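Local coordinates for protein putative mandelate racemase (Bordetella bronchiseptica, PDB 3OZY) that is of unknown function but belongs to the enolase superfamily, binds magnesium and probably acts on a sugar diacid through a metal-stabilised enolate, at residues Val23-Gly28 against Asp201-Leu206; Ala143-Trp148 against Lys171-Arg176. All blocks are in the same frame, centred on the assembly; numbering follows the deposited sequence.

Contact 1 of 2, residues Val23-Gly28 against Asp201-Leu206; sequences VESGAG and DANQSL. With MG (magnesium ion), chain C; ACY (acetic acid), chain I.
With CG anti to the carbonyl carbon (chi1 -75°), Asn203 carries its amide to the 23-28 turn, where Ser25 CB lies 3.5 Å from Asn203 OD1. No hydrogen bond joins the segments directly. A chi1 of 67° turns Ser25 OG to an acetic acid molecule, probably from the crystallisation liquor, to whose O it donates at 2.7 Å; OG also accepts from Ala27 N, an ST turn. Asn203 ND2 reaches the same oxygen only weakly, at 3.2 Å. Ala27 CB borders the methyl of that molecule. A bridging water, which donates to Asn203 OD1 at 2.8 Å and accepts from Gly26 N, supplies the second link. With Lys173 as a further, outside partner of OD1, both ends of the amide are restrained. The backbones come nearest at Gly26, whose CA is 4.9 Å from Asn203 CA and packs on Asn203 CB. Asn203 reaches the metal indirectly, donating from ND2 to a magnesium-bound water. Asp201 binds the ion itself through OD2 at 2.3 Å, while its OD1 accepts from Asn203 N in an Asx turn; Glu227 and Glu254 complete the protein ligands. Arg95 of the second subunit bonds to Asn203 O. The type I turn linking strands 24-25 and 28-29 packs against the loop that leaves strand 197-201 for helix 208-220, beside the magnesium site.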
loop_
_atom_site.group_PDB
_atom_site.type_symbol
_atom_site.label_atom_id
_atom_site.label_comp_id
_atom_site.label_asym_id
_atom_site.label_seq_id
_atom_site.Cartn_x
_atom_site.Cartn_y
_atom_site.Cartn_z
ATOM N N VAL A 23 2.438 -21.880 14.811
ATOM C CA VAL A 23 1.408 -21.199 15.586
ATOM C C VAL A 23 0.485 -20.428 14.651
ATOM O O VAL A 23 0.873 -20.093 13.524
ATOM C CB VAL A 23 2.004 -20.257 16.661
ATOM C CG1 VAL A 23 2.728 -21.063 17.751
ATOM C CG2 VAL A 23 2.923 -19.210 16.036
ATOM N N GLU A 24 -0.742 -20.188 15.106
ATOM C CA GLU A 24 -1.720 -19.457 14.315
ATOM C C GLU A 24 -2.261 -18.265 15.092
ATOM O O GLU A 24 -2.512 -18.346 16.296
ATOM C CB GLU A 24 -2.883 -20.373 13.901
ATOM C CG GLU A 24 -3.827 -19.736 12.870
ATOM C CD GLU A 24 -4.819 -20.727 12.257
ATOM O OE1 GLU A 24 -4.763 -21.926 12.584
ATOM O OE2 GLU A 24 -5.654 -20.296 11.435
ATOM N N SER A 25 -2.433 -17.162 14.361
ATOM C CA SER A 25 -3.109 -15.962 14.834
ATOM C C SER A 25 -3.988 -15.481 13.692
ATOM O O SER A 25 -4.104 -16.140 12.655
ATOM C CB SER A 25 -2.095 -14.878 15.169
ATOM O OG SER A 25 -1.440 -14.426 13.994
ATOM N N GLY A 26 -4.581 -14.306 13.854
ATOM C CA GLY A 26 -5.374 -13.743 12.776
ATOM C C GLY A 26 -4.587 -13.541 11.490
ATOM O O GLY A 26 -5.183 -13.427 10.416
ATOM N N ALA A 27 -3.263 -13.470 11.591
ATOM C CA ALA A 27 -2.418 -13.305 10.413
ATOM C C ALA A 27 -2.245 -14.596 9.615
ATOM O O ALA A 27 -1.744 -14.552 8.491
ATOM C CB ALA A 27 -1.062 -12.762 10.804
ATOM N N GLY A 28 -2.632 -15.732 10.198
ATOM C CA GLY A 28 -2.506 -17.026 9.537
ATOM C C GLY A 28 -1.640 -18.022 10.300
ATOM O O GLY A 28 -1.041 -17.698 11.325
ATOM N N ASP A 201 -3.418 -9.123 21.498
ATOM C CA ASP A 201 -3.280 -8.776 20.086
ATOM C C ASP A 201 -4.291 -9.579 19.279
ATOM O O ASP A 201 -4.218 -10.817 19.247
ATOM C CB ASP A 201 -1.845 -9.095 19.650
ATOM C CG ASP A 201 -1.561 -8.756 18.203
ATOM O OD1 ASP A 201 -2.491 -8.438 17.435
ATOM O OD2 ASP A 201 -0.367 -8.849 17.829
ATOM N N ALA A 202 -5.243 -8.879 18.653
ATOM C CA ALA A 202 -6.320 -9.524 17.909
ATOM C C ALA A 202 -6.045 -9.651 16.410
ATOM O O ALA A 202 -6.863 -10.211 15.697
ATOM C CB ALA A 202 -7.646 -8.792 18.134
ATOM N N ASN A 203 -4.919 -9.132 15.924
ATOM C CA ASN A 203 -4.607 -9.231 14.493
ATOM C C ASN A 203 -5.776 -8.820 13.588
ATOM O O ASN A 203 -6.042 -9.463 12.565
ATOM C CB ASN A 203 -4.131 -10.643 14.126
ATOM C CG ASN A 203 -2.722 -10.915 14.587
ATOM O OD1 ASN A 203 -2.505 -11.455 15.676
ATOM N ND2 ASN A 203 -1.750 -10.549 13.760
ATOM N N GLN A 204 -6.456 -7.736 13.963
ATOM C CA GLN A 204 -7.543 -7.161 13.159
ATOM C C GLN A 204 -8.768 -8.058 13.045
ATOM O O GLN A 204 -9.565 -7.904 12.114
ATOM C CB GLN A 204 -7.071 -6.807 11.738
ATOM C CG GLN A 204 -5.781 -6.020 11.638
ATOM C CD GLN A 204 -5.467 -5.646 10.188
ATOM O OE1 GLN A 204 -6.266 -4.985 9.517
ATOM N NE2 GLN A 204 -4.306 -6.074 9.698
ATOM N N SER A 205 -8.935 -8.981 13.990
ATOM C CA SER A 205 -9.937 -10.042 13.858
ATOM C C SER A 205 -11.332 -9.709 14.337
ATOM O O SER A 205 -12.259 -10.484 14.096
ATOM C CB SER A 205 -9.489 -11.291 14.621
ATOM O OG SER A 205 -8.336 -11.845 14.034
ATOM N N LEU A 206 -11.493 -8.605 15.051
ATOM C CA LEU A 206 -12.780 -8.304 15.665
ATOM C C LEU A 206 -13.477 -7.143 14.992
ATOM O O LEU A 206 -12.821 -6.251 14.438
ATOM C CB LEU A 206 -12.589 -7.951 17.141
ATOM C CG LEU A 206 -11.913 -9.030 17.980
ATOM C CD1 LEU A 206 -11.536 -8.471 19.349
ATOM C CD2 LEU A 206 -12.818 -10.255 18.126
HETATM MG MG MG C . 0.809 -7.681 16.200
HETATM C C ACY I . 1.631 -12.881 13.824
HETATM O O ACY I . 0.532 -12.678 14.370
HETATM O OXT ACY I . 2.543 -13.560 14.343
HETATM C CH3 ACY I . 1.889 -12.302 12.464
HETATM O O HOH W 1 -4.703 -12.982 16.531
HETATM O O HOH W 2 -1.228 -7.558 15.315
HETATM O O HOH W 3 0.870 -9.501 14.679
HETATM O O HOH W 4 2.930 -8.488 16.879
#

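Contact 2 of 2, residues Ala143-Trp148 against Lys171-Arg176; sequences ASSIYW and KLKVGR. With ACY (acetic acid), chain H; ACY (acetic acid), chain I.
Lys173 NZ, brought alongside Tyr147 by a bend in the lysine chain (chi2 -69°), is gripped by three oxygens: the O of an acetic acid molecule at 2.8 Å, OD2 of Asp201 and OD1 of Asn203. Tyr147 OH donates to the other oxygen of that molecule, OXT, at 2.5 Å, so the two side chains, pointing the same way, share it. Lower on the lysine chain, CG sits over a face of the Tyr147 ring, 3.8 Å from its centroid, a CH-pi contact. Ile146 pairs with Leu172 in parallel, flanked by a bond from Ile146 N to Lys171 O at 2.8 Å. Lys173 N bonds to Ile146 O with a nearly straight N-H...O angle of 175°. Lys171 and Lys173 probably represent the Lys-X-Lys motif closing the second barrel strand in the mandelate racemase group. A cis peptide precedes Ser145, whose OG packs on the aliphatic part of Lys171; the NZ of that lysine forms salt bridges with Glu227 and Glu329. The indole of Trp148 turns its edge to Val174 O, to which NE1 donates a weak hydrogen bond of 3.3 Å. Arg176 CB lies over the six-membered ring, and Trp148 CE3 stands over the guanidinium centre, 3.5 Å from Arg176 CZ, with the planes 37° apart. A second acetic acid, probably from the crystallisation liquor, takes bonds from Arg176 NE and NH2; NH2 also meets Asp149 in a salt bridge. Helix 152-164 links strands 139-146 and 169-173 in a beta-alpha-beta crossover; Ile146 CG2 meets Leu172 CD1 on the face covered by that helix and helix 178-192.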
loop_
_atom_site.group_PDB
_atom_site.type_symbol
_atom_site.label_atom_id
_atom_site.label_comp_id
_atom_site.label_asym_id
_atom_site.label_seq_id
_atom_site.Cartn_x
_atom_site.Cartn_y
_atom_site.Cartn_z
ATOM N N ALA A 143 7.570 -11.072 25.911
ATOM C CA ALA A 143 7.604 -12.312 25.150
ATOM C C ALA A 143 6.463 -12.314 24.145
ATOM O O ALA A 143 5.291 -12.249 24.526
ATOM C CB ALA A 143 7.490 -13.514 26.097
ATOM N N SER A 144 6.815 -12.408 22.867
ATOM C CA SER A 144 5.845 -12.342 21.790
ATOM C C SER A 144 5.827 -13.676 21.035
ATOM O O SER A 144 6.826 -14.009 20.403
ATOM C CB SER A 144 6.261 -11.210 20.843
ATOM O OG SER A 144 5.324 -11.042 19.798
ATOM N N SER A 145 4.748 -14.466 21.089
ATOM C CA SER A 145 3.540 -14.291 21.896
ATOM C C SER A 145 3.040 -15.689 22.243
ATOM O O SER A 145 3.557 -16.683 21.737
ATOM C CB SER A 145 2.430 -13.615 21.085
ATOM O OG SER A 145 2.728 -12.260 20.797
ATOM N N ILE A 146 2.023 -15.743 23.094
ATOM C CA ILE A 146 1.238 -16.946 23.365
ATOM C C ILE A 146 0.127 -16.945 22.318
ATOM O O ILE A 146 -0.635 -15.974 22.219
ATOM C CB ILE A 146 0.659 -16.889 24.785
ATOM C CG1 ILE A 146 1.806 -16.837 25.799
ATOM C CG2 ILE A 146 -0.267 -18.077 25.042
ATOM C CD1 ILE A 146 1.390 -16.471 27.210
ATOM N N TYR A 147 0.069 -17.988 21.494
ATOM C CA TYR A 147 -0.806 -17.999 20.322
ATOM C C TYR A 147 -2.154 -18.686 20.574
ATOM O O TYR A 147 -2.481 -19.043 21.713
ATOM C CB TYR A 147 -0.065 -18.585 19.100
ATOM C CG TYR A 147 0.808 -17.550 18.403
ATOM C CD1 TYR A 147 1.991 -17.104 18.982
ATOM C CD2 TYR A 147 0.438 -17.004 17.177
ATOM C CE1 TYR A 147 2.791 -16.139 18.360
ATOM C CE2 TYR A 147 1.231 -16.041 16.549
ATOM C CZ TYR A 147 2.403 -15.617 17.146
ATOM O OH TYR A 147 3.195 -14.663 16.531
ATOM N N TRP A 148 -2.947 -18.838 19.518
ATOM C CA TRP A 148 -4.226 -19.529 19.591
ATOM C C TRP A 148 -4.031 -21.011 19.920
ATOM O O TRP A 148 -2.905 -21.482 20.070
ATOM C CB TRP A 148 -4.948 -19.417 18.249
ATOM C CG TRP A 148 -5.441 -18.034 17.886
ATOM C CD1 TRP A 148 -5.402 -16.901 18.650
ATOM C CD2 TRP A 148 -6.069 -17.676 16.662
ATOM N NE1 TRP A 148 -5.960 -15.844 17.952
ATOM C CE2 TRP A 148 -6.377 -16.301 16.728
ATOM C CE3 TRP A 148 -6.391 -18.388 15.502
ATOM C CZ2 TRP A 148 -7.008 -15.627 15.684
ATOM C CZ3 TRP A 148 -7.008 -17.719 14.464
ATOM C CH2 TRP A 148 -7.317 -16.354 14.561
ATOM N N LYS A 171 2.644 -11.278 25.590
ATOM C CA LYS A 171 1.479 -10.977 24.766
ATOM C C LYS A 171 0.703 -12.240 24.401
ATOM O O LYS A 171 1.292 -13.291 24.126
ATOM C CB LYS A 171 1.929 -10.231 23.500
ATOM C CG LYS A 171 0.792 -9.672 22.627
ATOM C CD LYS A 171 1.267 -8.541 21.720
ATOM C CE LYS A 171 1.933 -9.061 20.464
ATOM N NZ LYS A 171 2.466 -7.916 19.657
ATOM N N LEU A 172 -0.622 -12.119 24.397
ATOM C CA LEU A 172 -1.549 -13.181 24.020
ATOM C C LEU A 172 -2.275 -12.841 22.725
ATOM O O LEU A 172 -2.823 -11.741 22.584
ATOM C CB LEU A 172 -2.599 -13.366 25.118
ATOM C CG LEU A 172 -3.717 -14.369 24.812
ATOM C CD1 LEU A 172 -3.161 -15.801 24.825
ATOM C CD2 LEU A 172 -4.866 -14.224 25.812
ATOM N N LYS A 173 -2.285 -13.773 21.781
ATOM C CA LYS A 173 -3.094 -13.626 20.578
ATOM C C LYS A 173 -4.543 -14.008 20.848
ATOM O O LYS A 173 -4.818 -15.033 21.483
ATOM C CB LYS A 173 -2.534 -14.516 19.472
ATOM C CG LYS A 173 -1.110 -14.198 19.077
ATOM C CD LYS A 173 -1.043 -12.845 18.372
ATOM C CE LYS A 173 0.319 -12.617 17.753
ATOM N NZ LYS A 173 0.310 -11.442 16.831
ATOM N N VAL A 174 -5.466 -13.201 20.339
ATOM C CA VAL A 174 -6.893 -13.416 20.536
ATOM C C VAL A 174 -7.639 -13.148 19.231
ATOM O O VAL A 174 -7.042 -12.774 18.216
ATOM C CB VAL A 174 -7.448 -12.473 21.625
ATOM C CG1 VAL A 174 -6.708 -12.675 22.954
ATOM C CG2 VAL A 174 -7.364 -11.005 21.171
ATOM N N GLY A 175 -8.948 -13.373 19.249
ATOM C CA GLY A 175 -9.782 -12.892 18.164
ATOM C C GLY A 175 -10.694 -13.897 17.498
ATOM O O GLY A 175 -11.682 -13.503 16.876
ATOM N N ARG A 176 -10.372 -15.179 17.602
ATOM C CA ARG A 176 -11.191 -16.202 16.960
ATOM C C ARG A 176 -12.366 -16.628 17.828
ATOM O O ARG A 176 -13.491 -16.771 17.345
ATOM C CB ARG A 176 -10.353 -17.427 16.612
ATOM C CG ARG A 176 -11.174 -18.527 15.970
ATOM C CD ARG A 176 -10.280 -19.612 15.419
ATOM N NE ARG A 176 -9.475 -20.233 16.464
ATOM C CZ ARG A 176 -8.523 -21.122 16.223
ATOM N NH1 ARG A 176 -8.266 -21.482 14.971
ATOM N NH2 ARG A 176 -7.830 -21.644 17.222
HETATM C C ACY H . -8.454 -19.950 20.273
HETATM O O ACY H . -9.077 -19.316 19.391
HETATM O OXT ACY H . -7.960 -21.080 20.074
HETATM C CH3 ACY H . -8.302 -19.331 21.632
HETATM C C ACY I . 1.631 -12.881 13.824
HETATM O O ACY I . 0.532 -12.678 14.370
HETATM O OXT ACY I . 2.543 -13.560 14.343
HETATM C CH3 ACY I . 1.889 -12.302 12.464
#

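In the fold
After strand 5-16 the chain makes the turn at 23-28, in the N-terminal domain, then builds the rest of that domain before entering the barrel. Contact 2 closes a short loop, from strand 139-146 round helix 152-164 to strand 169-173. Only after helix 178-192 and strand 197-201 does 201-206 return to the early turn, so the long loop of contact 1 encloses the whole of contact 2. Their centres are about 8 Å apart. Asp201 OD2 and Lys173 NZ form a salt bridge at 2.9 Å. Together the contacts join three successive barrel strands to the N-terminal domain beside the magnesium ion.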